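Local coordinates for F-actin-capping protein subunit alpha (Plasmodium berghei, PDB 7A0H) that probably caps the fast-growing barbed ends of actin filaments as a homodimer, blocking subunit exchange there without severing the filaments, at residues A[66-71]-A[80-85]; A[58-63]-A[96-101]; A[122-127]-A[160-165]. All blocks are in the same frame, centred on the assembly; numbering follows the deposited sequence.

Contact 1. Residues A[66-71]-A[80-85]; sequences EYIIIC and YLHPNL
One face of the Tyr-80 ring is covered by Ile-70, and the edge of the His-82 ring meets the backbone carbonyl of Tyr-67. On Tyr-80, Ile-70 CD1 sits almost above the ring centroid in a CH-pi contact of 4.0 Å, just 13° off the normal. The other branch lies over the same face, nearer the hydroxyl end, with Ile-70 CG2 at 3.6 Å from Tyr-80 CE1, while Cys-71 O lies near the ring plane at an edge. A beta-branched residue suits this place because both its arms can spread along the aromatic surface. His-82 has CG anti to the backbone N (chi1 -172°), which carries its ring toward the Tyr-67 carbonyl: Tyr-67 O lies in the ring plane, 3.1 Å from His-82 CD2, and Leu-85 CD1 rests over one face toward the rim. The chain after His-82 takes helical backbone angles, which brings Leu-85 N to His-82 ND1 (2.9 Å, nearly in the ring plane); this bond limits the rotation of the ring. NE2 meets a water that donates to Glu-66 OE1 (2.8 Å) and accepts from Tyr-67 N, bridging three groups not hydrogen-bonded to one another. Next to the ring, Ile-68 CD1 packs on His-82 CB at 3.7 Å, and its CG2 lies against Tyr-80 CB. No backbone bond joins the strands, which cross at 140°: strand 66-70 pairs instead with strand 58-62, and strand 79-82 with strand 87-92. Tyr-67 and Ile-69 turn to the other side, against strand 154-167, while Tyr-80 OH is hydrogen-bonded to Glu-54 of helix 39-55.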
loop_
_atom_site.group_PDB
_atom_site.type_symbol
_atom_site.label_atom_id
_atom_site.label_comp_id
_atom_site.label_asym_id
_atom_site.label_seq_id
_atom_site.Cartn_x
_atom_site.Cartn_y
_atom_site.Cartn_z
ATOM N N GLU A 66 -0.790 -23.940 -20.773
ATOM C CA GLU A 66 -1.813 -22.993 -21.197
ATOM C C GLU A 66 -2.276 -22.139 -20.019
ATOM O O GLU A 66 -1.914 -22.352 -18.851
ATOM C CB GLU A 66 -3.045 -23.696 -21.786
ATOM C CG GLU A 66 -2.825 -24.628 -22.979
ATOM C CD GLU A 66 -2.445 -23.955 -24.288
ATOM O OE1 GLU A 66 -2.462 -22.695 -24.412
ATOM O OE2 GLU A 66 -2.136 -24.732 -25.221
ATOM N N TYR A 67 -3.046 -21.119 -20.363
ATOM C CA TYR A 67 -3.584 -20.212 -19.380
ATOM C C TYR A 67 -4.967 -19.782 -19.864
ATOM O O TYR A 67 -5.198 -19.608 -21.061
ATOM C CB TYR A 67 -2.751 -18.936 -19.156
ATOM C CG TYR A 67 -1.418 -19.211 -18.441
ATOM C CD1 TYR A 67 -1.352 -19.367 -17.053
ATOM C CD2 TYR A 67 -0.217 -19.327 -19.182
ATOM C CE1 TYR A 67 -0.124 -19.667 -16.423
ATOM C CE2 TYR A 67 0.979 -19.643 -18.561
ATOM C CZ TYR A 67 1.030 -19.810 -17.193
ATOM O OH TYR A 67 2.238 -20.096 -16.615
ATOM N N ILE A 68 -5.861 -19.653 -18.917
ATOM C CA ILE A 68 -7.127 -18.963 -19.079
ATOM C C ILE A 68 -6.869 -17.614 -18.483
ATOM O O ILE A 68 -6.217 -17.521 -17.431
ATOM C CB ILE A 68 -8.288 -19.663 -18.321
ATOM C CG1 ILE A 68 -8.591 -21.051 -18.876
ATOM C CG2 ILE A 68 -9.523 -18.786 -18.399
ATOM C CD1 ILE A 68 -9.210 -20.969 -20.264
ATOM N N ILE A 69 -7.369 -16.568 -19.126
ATOM C CA ILE A 69 -7.187 -15.230 -18.586
ATOM C C ILE A 69 -8.534 -14.713 -18.137
ATOM O O ILE A 69 -9.487 -14.683 -18.924
ATOM C CB ILE A 69 -6.558 -14.281 -19.588
ATOM C CG1 ILE A 69 -5.376 -14.926 -20.313
ATOM C CG2 ILE A 69 -6.089 -13.067 -18.830
ATOM C CD1 ILE A 69 -4.776 -13.958 -21.233
ATOM N N ILE A 70 -8.605 -14.279 -16.881
ATOM C CA ILE A 70 -9.845 -13.880 -16.287
ATOM C C ILE A 70 -10.002 -12.399 -16.428
ATOM O O ILE A 70 -9.206 -11.661 -15.856
ATOM C CB ILE A 70 -9.890 -14.216 -14.791
ATOM C CG1 ILE A 70 -9.471 -15.637 -14.433
ATOM C CG2 ILE A 70 -11.257 -13.996 -14.307
ATOM C CD1 ILE A 70 -10.262 -16.674 -15.138
ATOM N N CYS A 71 -11.064 -11.942 -17.088
ATOM C CA CYS A 71 -11.312 -10.500 -17.178
ATOM C C CYS A 71 -12.676 -10.345 -17.825
ATOM O O CYS A 71 -13.198 -11.314 -18.383
ATOM C CB CYS A 71 -10.245 -9.802 -18.046
ATOM S SG CYS A 71 -10.114 -10.591 -19.733
ATOM N N TYR A 80 -15.322 -18.603 -19.015
ATOM C CA TYR A 80 -14.248 -17.763 -19.527
ATOM C C TYR A 80 -13.763 -18.378 -20.830
ATOM O O TYR A 80 -13.434 -19.561 -20.862
ATOM C CB TYR A 80 -13.073 -17.639 -18.523
ATOM C CG TYR A 80 -13.561 -16.902 -17.290
ATOM C CD1 TYR A 80 -13.646 -15.528 -17.301
ATOM C CD2 TYR A 80 -14.019 -17.613 -16.131
ATOM C CE1 TYR A 80 -14.144 -14.853 -16.233
ATOM C CE2 TYR A 80 -14.525 -16.933 -14.995
ATOM C CZ TYR A 80 -14.621 -15.581 -15.072
ATOM O OH TYR A 80 -15.100 -14.959 -13.982
ATOM N N LEU A 81 -13.620 -17.556 -21.884
ATOM C CA LEU A 81 -13.276 -18.096 -23.194
ATOM C C LEU A 81 -11.775 -18.220 -23.301
ATOM O O LEU A 81 -11.016 -17.330 -22.877
ATOM C CB LEU A 81 -13.796 -17.223 -24.338
ATOM C CG LEU A 81 -13.516 -17.720 -25.774
ATOM C CD1 LEU A 81 -14.325 -18.970 -26.124
ATOM C CD2 LEU A 81 -13.796 -16.612 -26.793
ATOM N N HIS A 82 -11.353 -19.331 -23.805
ATOM C CA HIS A 82 -10.023 -19.356 -24.389
ATOM C C HIS A 82 -10.178 -19.294 -25.931
ATOM O O HIS A 82 -10.573 -20.285 -26.535
ATOM C CB HIS A 82 -9.301 -20.627 -23.968
ATOM C CG HIS A 82 -7.861 -20.660 -24.368
ATOM N ND1 HIS A 82 -7.457 -20.910 -25.657
ATOM C CD2 HIS A 82 -6.734 -20.589 -23.616
ATOM C CE1 HIS A 82 -6.137 -21.025 -25.678
ATOM N NE2 HIS A 82 -5.674 -20.808 -24.461
ATOM N N PRO A 83 -9.921 -18.161 -26.579
ATOM C CA PRO A 83 -10.308 -18.016 -28.000
ATOM C C PRO A 83 -9.507 -18.877 -28.982
ATOM O O PRO A 83 -10.033 -19.288 -30.026
ATOM C CB PRO A 83 -10.145 -16.518 -28.264
ATOM C CG PRO A 83 -9.366 -15.991 -27.151
ATOM C CD PRO A 83 -9.716 -16.845 -25.941
ATOM N N ASN A 84 -8.281 -19.217 -28.676
ATOM C CA ASN A 84 -7.622 -20.130 -29.588
ATOM C C ASN A 84 -8.056 -21.555 -29.456
ATOM O O ASN A 84 -8.175 -22.241 -30.471
ATOM C CB ASN A 84 -6.117 -20.016 -29.472
ATOM C CG ASN A 84 -5.625 -18.719 -30.091
ATOM O OD1 ASN A 84 -6.414 -17.967 -30.733
ATOM N ND2 ASN A 84 -4.399 -18.371 -29.798
ATOM N N LEU A 85 -8.223 -22.077 -28.220
ATOM C CA LEU A 85 -8.688 -23.453 -28.097
ATOM C C LEU A 85 -10.182 -23.617 -28.344
ATOM O O LEU A 85 -10.629 -24.758 -28.545
ATOM C CB LEU A 85 -8.331 -24.045 -26.707
ATOM C CG LEU A 85 -6.824 -24.107 -26.478
ATOM C CD1 LEU A 85 -6.428 -24.313 -25.070
ATOM C CD2 LEU A 85 -6.265 -25.228 -27.301
HETATM O O HOH W 1 -2.820 -20.078 -23.468
#

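Contact 2. Residues A[58-63]-A[96-101]; sequences ILIPFE and RKVIDT
Ile-60 presses its CG2 against the backbone of Lys-97, where the beta hairpin formed by strands 58-62 and 66-70 packs on the outermost strand, 97-103, of a four-stranded antiparallel sheet. The two strands cross at 57° and share no direct backbone bond. In the tight part, methyl groups and a ring meet backbone and other side chains. Ile-60 CG2 lies 3.6 Å from both Lys-97 CA and Arg-96 O, and the same methyl meets Val-98 CG2 at 3.9 Å. Further along, Thr-101 CG2 comes within 3.6 Å of Phe-62 CE1, and Val-98 CG2 touches the same ring at CD1. Phe-62 has CG anti to its backbone nitrogen (chi1 175°), which swings the ring to the threonine methyl. Branched and aromatic residues fit here, since their methyls and ring fill the space between strands that no main-chain hydrogen bonds hold together. The opposite end is no less close but lies at the solvent side, where Arg-96 is exposed. Its extended chain passes Ile-58 at about a right angle and lays a guanidinium face over it, with Ile-58 CD1 at 3.5 Å from Arg-96 NH2. A long chain with a flat tip can cover an isoleucine while keeping its charge near water; one water links Arg-96 NH1 weakly to Leu-59 O. Arg-96 and Lys-97 both face Asn-92 in a G1 beta bulge. Between the strands a second, more firmly bonded water donates to Pro-61 O and accepts from Val-98 N, at 2.7 Å from Val-98 N.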
loop_
_atom_site.group_PDB
_atom_site.type_symbol
_atom_site.label_atom_id
_atom_site.label_comp_id
_atom_site.label_asym_id
_atom_site.label_seq_id
_atom_site.Cartn_x
_atom_site.Cartn_y
_atom_site.Cartn_z
ATOM N N ILE A 58 -6.079 -11.782 -14.177
ATOM C CA ILE A 58 -5.435 -12.902 -13.501
ATOM C C ILE A 58 -5.297 -14.057 -14.485
ATOM O O ILE A 58 -6.240 -14.409 -15.205
ATOM C CB ILE A 58 -6.278 -13.325 -12.275
ATOM C CG1 ILE A 58 -6.134 -12.351 -11.089
ATOM C CG2 ILE A 58 -6.021 -14.772 -11.806
ATOM C CD1 ILE A 58 -4.777 -11.932 -10.864
ATOM N N LEU A 59 -4.186 -14.754 -14.384
ATOM C CA LEU A 59 -3.946 -15.981 -15.105
ATOM C C LEU A 59 -4.222 -17.239 -14.299
ATOM O O LEU A 59 -3.595 -17.454 -13.264
ATOM C CB LEU A 59 -2.473 -16.067 -15.511
ATOM C CG LEU A 59 -1.846 -14.919 -16.353
ATOM C CD1 LEU A 59 -0.417 -15.365 -16.668
ATOM C CD2 LEU A 59 -2.737 -14.713 -17.566
ATOM N N ILE A 60 -4.978 -18.147 -14.893
ATOM C CA ILE A 60 -5.226 -19.464 -14.322
ATOM C C ILE A 60 -4.639 -20.504 -15.257
ATOM O O ILE A 60 -4.995 -20.559 -16.425
ATOM C CB ILE A 60 -6.723 -19.731 -14.075
ATOM C CG1 ILE A 60 -7.151 -18.784 -12.964
ATOM C CG2 ILE A 60 -6.894 -21.196 -13.707
ATOM C CD1 ILE A 60 -8.589 -18.774 -12.683
ATOM N N PRO A 61 -3.745 -21.328 -14.781
ATOM C CA PRO A 61 -3.141 -22.339 -15.643
ATOM C C PRO A 61 -4.137 -23.393 -16.066
ATOM O O PRO A 61 -4.984 -23.846 -15.283
ATOM C CB PRO A 61 -2.094 -22.991 -14.724
ATOM C CG PRO A 61 -1.894 -22.040 -13.631
ATOM C CD PRO A 61 -3.188 -21.337 -13.428
ATOM N N PHE A 62 -3.973 -23.829 -17.304
ATOM C CA PHE A 62 -4.902 -24.738 -17.949
ATOM C C PHE A 62 -4.082 -25.819 -18.625
ATOM O O PHE A 62 -3.149 -25.509 -19.363
ATOM C CB PHE A 62 -5.789 -23.936 -18.922
ATOM C CG PHE A 62 -6.690 -24.784 -19.709
ATOM C CD1 PHE A 62 -7.399 -25.788 -19.095
ATOM C CD2 PHE A 62 -6.885 -24.547 -21.045
ATOM C CE1 PHE A 62 -8.233 -26.591 -19.818
ATOM C CE2 PHE A 62 -7.719 -25.335 -21.772
ATOM C CZ PHE A 62 -8.400 -26.357 -21.156
ATOM N N GLU A 63 -4.358 -27.070 -18.296
ATOM C CA GLU A 63 -3.590 -28.174 -18.869
ATOM C C GLU A 63 -2.104 -27.886 -18.669
ATOM O O GLU A 63 -1.707 -27.165 -17.746
ATOM C CB GLU A 63 -4.001 -28.396 -20.308
ATOM C CG GLU A 63 -5.378 -29.018 -20.470
ATOM C CD GLU A 63 -5.810 -29.142 -21.926
ATOM O OE1 GLU A 63 -5.690 -28.146 -22.678
ATOM O OE2 GLU A 63 -6.264 -30.238 -22.330
ATOM N N ARG A 96 -8.178 -20.494 -7.938
ATOM C CA ARG A 96 -7.479 -20.136 -9.181
ATOM C C ARG A 96 -7.106 -21.396 -9.958
ATOM O O ARG A 96 -5.937 -21.668 -10.260
ATOM C CB ARG A 96 -6.235 -19.282 -8.919
ATOM C CG ARG A 96 -6.554 -17.852 -8.470
ATOM C CD ARG A 96 -5.359 -16.925 -8.632
ATOM N NE ARG A 96 -5.677 -15.559 -8.195
ATOM C CZ ARG A 96 -4.777 -14.573 -8.084
ATOM N NH1 ARG A 96 -3.488 -14.795 -8.368
ATOM N NH2 ARG A 96 -5.161 -13.357 -7.710
ATOM N N LYS A 97 -8.126 -22.183 -10.262
ATOM C CA LYS A 97 -7.937 -23.382 -11.050
ATOM C C LYS A 97 -9.127 -23.582 -11.938
ATOM O O LYS A 97 -10.197 -23.009 -11.714
ATOM C CB LYS A 97 -7.696 -24.632 -10.204
ATOM C CG LYS A 97 -8.862 -25.029 -9.282
ATOM C CD LYS A 97 -8.656 -26.467 -8.708
ATOM C CE LYS A 97 -9.729 -26.889 -7.709
ATOM N NZ LYS A 97 -9.342 -28.212 -7.095
ATOM N N VAL A 98 -8.901 -24.362 -12.990
ATOM C CA VAL A 98 -9.952 -24.765 -13.895
ATOM C C VAL A 98 -10.652 -25.997 -13.325
ATOM O O VAL A 98 -10.007 -27.034 -13.100
ATOM C CB VAL A 98 -9.382 -25.072 -15.279
ATOM C CG1 VAL A 98 -10.468 -25.565 -16.202
ATOM C CG2 VAL A 98 -8.753 -23.816 -15.860
ATOM N N ILE A 99 -11.975 -25.951 -13.264
ATOM C CA ILE A 99 -12.743 -27.072 -12.720
ATOM C C ILE A 99 -13.633 -27.733 -13.750
ATOM O O ILE A 99 -14.223 -28.766 -13.456
ATOM C CB ILE A 99 -13.580 -26.645 -11.492
ATOM C CG1 ILE A 99 -14.562 -25.504 -11.839
ATOM C CG2 ILE A 99 -12.673 -26.092 -10.447
ATOM C CD1 ILE A 99 -15.518 -25.041 -10.670
ATOM N N ASP A 100 -13.769 -27.179 -14.945
ATOM C CA ASP A 100 -14.531 -27.856 -16.001
ATOM C C ASP A 100 -14.272 -27.091 -17.298
ATOM O O ASP A 100 -13.903 -25.924 -17.296
ATOM C CB ASP A 100 -16.022 -27.935 -15.571
ATOM C CG ASP A 100 -16.857 -28.846 -16.425
ATOM O OD1 ASP A 100 -16.414 -29.993 -16.785
ATOM O OD2 ASP A 100 -18.024 -28.419 -16.653
ATOM N N THR A 101 -14.447 -27.764 -18.415
ATOM C CA THR A 101 -14.315 -27.072 -19.681
ATOM C C THR A 101 -15.406 -27.559 -20.602
ATOM O O THR A 101 -15.771 -28.738 -20.566
ATOM C CB THR A 101 -12.977 -27.293 -20.340
ATOM O OG1 THR A 101 -12.810 -28.687 -20.515
ATOM C CG2 THR A 101 -11.855 -26.781 -19.489
HETATM O O HOH W 2 -2.372 -16.028 -10.371
HETATM O O HOH W 3 -6.317 -25.150 -13.359
#

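Contact 3. Residues A[122-127]-A[160-165]; sequences NKLKEY and SSVYAS
Lys-125 crosses from the helix to Ser-160 on the strand, and its chain can be followed outward atom by atom. CB leaves the helix to one flank and touches nothing on the strand. CG, anti to the carbonyl carbon, comes alongside the hydroxyl, 3.7 Å from Ser-160 OG. CD carries the chain on in an extended course, and CE lies 4.0 Å from Ser-160 O. A bend at the last torsion (chi4 -69°) then turns NZ back to the serine. There the ammonium donates twice: to Ser-160 O at 3.0 Å and, over a longer span, to Ser-160 OG at 3.3 Å. In the bond to the carbonyl, the donor lies above the carbonyl plane, 36° out of it, with a C=O...N angle of 137°. A long flexible lysine suits an exposed helix flank, because it can reach one residue's main-chain and side-chain oxygens together. Deeper in, Leu-124 takes the apolar role. Its CD2 has the Ser-161 carbonyl as its closest neighbour, 3.6 Å from Ser-161 O, and also meets Ser-160 CB (3.7 Å) and Val-162 CG2 (3.8 Å), so a small serine and a branched valine fit round one methyl. Residues 122-127 of helix 112-131 run nearly antiparallel to residues 160-165 of strand 154-167, an outermost strand of the five-stranded sheet. Leu-124 also touches Ile-177 of strand 170-183, and Tyr-127 turns to helix 243-266 and to Leu-286 of the second subunit.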
loop_
_atom_site.group_PDB
_atom_site.type_symbol
_atom_site.label_atom_id
_atom_site.label_comp_id
_atom_site.label_asym_id
_atom_site.label_seq_id
_atom_site.Cartn_x
_atom_site.Cartn_y
_atom_site.Cartn_z
ATOM N N ASN A 122 -1.648 -14.149 -34.240
ATOM C CA ASN A 122 -0.312 -14.538 -34.707
ATOM C C ASN A 122 0.709 -13.420 -34.594
ATOM O O ASN A 122 1.855 -13.660 -34.195
ATOM C CB ASN A 122 -0.364 -14.967 -36.173
ATOM C CG ASN A 122 -1.327 -16.082 -36.356
ATOM O OD1 ASN A 122 -1.751 -16.675 -35.341
ATOM N ND2 ASN A 122 -1.685 -16.385 -37.582
ATOM N N LYS A 123 0.313 -12.193 -34.922
ATOM C CA LYS A 123 1.280 -11.101 -34.836
ATOM C C LYS A 123 1.593 -10.787 -33.360
ATOM O O LYS A 123 2.741 -10.455 -33.028
ATOM C CB LYS A 123 0.711 -9.822 -35.447
ATOM C CG LYS A 123 0.460 -9.831 -36.947
ATOM C CD LYS A 123 1.549 -10.536 -37.713
ATOM C CE LYS A 123 1.199 -10.594 -39.250
ATOM N NZ LYS A 123 2.336 -11.331 -39.928
ATOM N N LEU A 124 0.565 -10.903 -32.468
ATOM C CA LEU A 124 0.764 -10.674 -31.020
ATOM C C LEU A 124 1.720 -11.689 -30.471
ATOM O O LEU A 124 2.709 -11.354 -29.840
ATOM C CB LEU A 124 -0.535 -10.753 -30.246
ATOM C CG LEU A 124 -0.501 -10.228 -28.783
ATOM C CD1 LEU A 124 -0.236 -8.701 -28.628
ATOM C CD2 LEU A 124 -1.882 -10.568 -28.125
ATOM N N LYS A 125 1.540 -12.935 -30.823
ATOM C CA LYS A 125 2.512 -13.910 -30.359
ATOM C C LYS A 125 3.901 -13.666 -30.933
ATOM O O LYS A 125 4.909 -13.813 -30.219
ATOM C CB LYS A 125 2.014 -15.332 -30.672
ATOM C CG LYS A 125 0.780 -15.651 -29.631
ATOM C CD LYS A 125 0.265 -17.034 -29.625
ATOM C CE LYS A 125 -1.002 -17.103 -28.763
ATOM N NZ LYS A 125 -0.755 -16.907 -27.293
ATOM N N GLU A 126 3.998 -13.295 -32.217
ATOM C CA GLU A 126 5.330 -13.092 -32.790
ATOM C C GLU A 126 6.013 -11.946 -32.077
ATOM O O GLU A 126 7.218 -11.996 -31.743
ATOM C CB GLU A 126 5.218 -12.850 -34.309
ATOM C CG GLU A 126 6.503 -12.410 -35.023
ATOM C CD GLU A 126 6.317 -12.105 -36.552
ATOM O OE1 GLU A 126 5.507 -11.196 -36.927
ATOM O OE2 GLU A 126 6.996 -12.794 -37.356
ATOM N N TYR A 127 5.228 -10.920 -31.775
ATOM C CA TYR A 127 5.752 -9.730 -31.169
ATOM C C TYR A 127 6.388 -10.069 -29.826
ATOM O O TYR A 127 7.523 -9.649 -29.524
ATOM C CB TYR A 127 4.592 -8.756 -31.035
ATOM C CG TYR A 127 4.898 -7.627 -30.064
ATOM C CD1 TYR A 127 5.811 -6.696 -30.388
ATOM C CD2 TYR A 127 4.251 -7.516 -28.767
ATOM C CE1 TYR A 127 6.112 -5.623 -29.561
ATOM C CE2 TYR A 127 4.502 -6.468 -27.948
ATOM C CZ TYR A 127 5.504 -5.519 -28.329
ATOM O OH TYR A 127 5.866 -4.515 -27.469
ATOM N N SER A 160 -0.708 -14.261 -23.668
ATOM C CA SER A 160 -1.282 -13.277 -24.571
ATOM C C SER A 160 -2.460 -13.926 -25.288
ATOM O O SER A 160 -2.421 -15.129 -25.590
ATOM C CB SER A 160 -0.288 -12.798 -25.671
ATOM O OG SER A 160 0.259 -13.941 -26.414
ATOM N N SER A 161 -3.408 -13.090 -25.725
ATOM C CA SER A 161 -4.621 -13.661 -26.274
ATOM C C SER A 161 -5.273 -12.605 -27.103
ATOM O O SER A 161 -5.107 -11.441 -26.798
ATOM C CB SER A 161 -5.591 -14.092 -25.116
ATOM O OG SER A 161 -6.747 -14.616 -25.713
ATOM N N VAL A 162 -6.074 -12.979 -28.094
ATOM C CA VAL A 162 -6.901 -11.979 -28.763
ATOM C C VAL A 162 -8.350 -12.472 -28.779
ATOM O O VAL A 162 -8.619 -13.625 -29.173
ATOM C CB VAL A 162 -6.430 -11.643 -30.209
ATOM C CG1 VAL A 162 -7.293 -10.515 -30.730
ATOM C CG2 VAL A 162 -4.918 -11.053 -30.293
ATOM N N TYR A 163 -9.283 -11.570 -28.412
ATOM C CA TYR A 163 -10.706 -11.875 -28.310
ATOM C C TYR A 163 -11.527 -11.066 -29.305
ATOM O O TYR A 163 -11.278 -9.873 -29.500
ATOM C CB TYR A 163 -11.307 -11.558 -26.855
ATOM C CG TYR A 163 -10.544 -12.179 -25.730
ATOM C CD1 TYR A 163 -10.905 -13.449 -25.222
ATOM C CD2 TYR A 163 -9.432 -11.564 -25.229
ATOM C CE1 TYR A 163 -10.162 -14.076 -24.237
ATOM C CE2 TYR A 163 -8.694 -12.154 -24.188
ATOM C CZ TYR A 163 -9.050 -13.388 -23.687
ATOM O OH TYR A 163 -8.288 -13.987 -22.673
ATOM N N ALA A 164 -12.560 -11.675 -29.875
ATOM C CA ALA A 164 -13.336 -10.973 -30.899
ATOM C C ALA A 164 -14.822 -11.022 -30.613
ATOM O O ALA A 164 -15.350 -12.077 -30.228
ATOM C CB ALA A 164 -13.147 -11.593 -32.262
ATOM N N SER A 165 -15.494 -9.887 -30.826
ATOM C CA SER A 165 -16.950 -9.834 -30.686
ATOM C C SER A 165 -17.482 -8.870 -31.728
ATOM O O SER A 165 -16.721 -8.090 -32.328
ATOM C CB SER A 165 -17.397 -9.415 -29.254
ATOM O OG SER A 165 -16.723 -8.197 -28.867
#

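Overall arrangement
Contacts 1 and 2 form one neighbourhood, their centres about 9 Å apart: strands 58-62 and 66-70 are partners in one hairpin, and strands 79-82 and 97-103 belong to the four-stranded antiparallel sheet. Along the chain contact 1 is nested inside the loop that contact 2 closes. In space, each hairpin strand packs on a strand of that sheet. Contact 3 follows in sequence; helix 112-131 comes directly after strand 97-103. Its centre is about 12 Å from that of contact 1, which it touches where Pro-83 packs on Ser-161, Val-162 and Tyr-163, and about 19 Å from that of contact 2. The five-stranded sheet is thereby flanked by this helix and the small-sheet region.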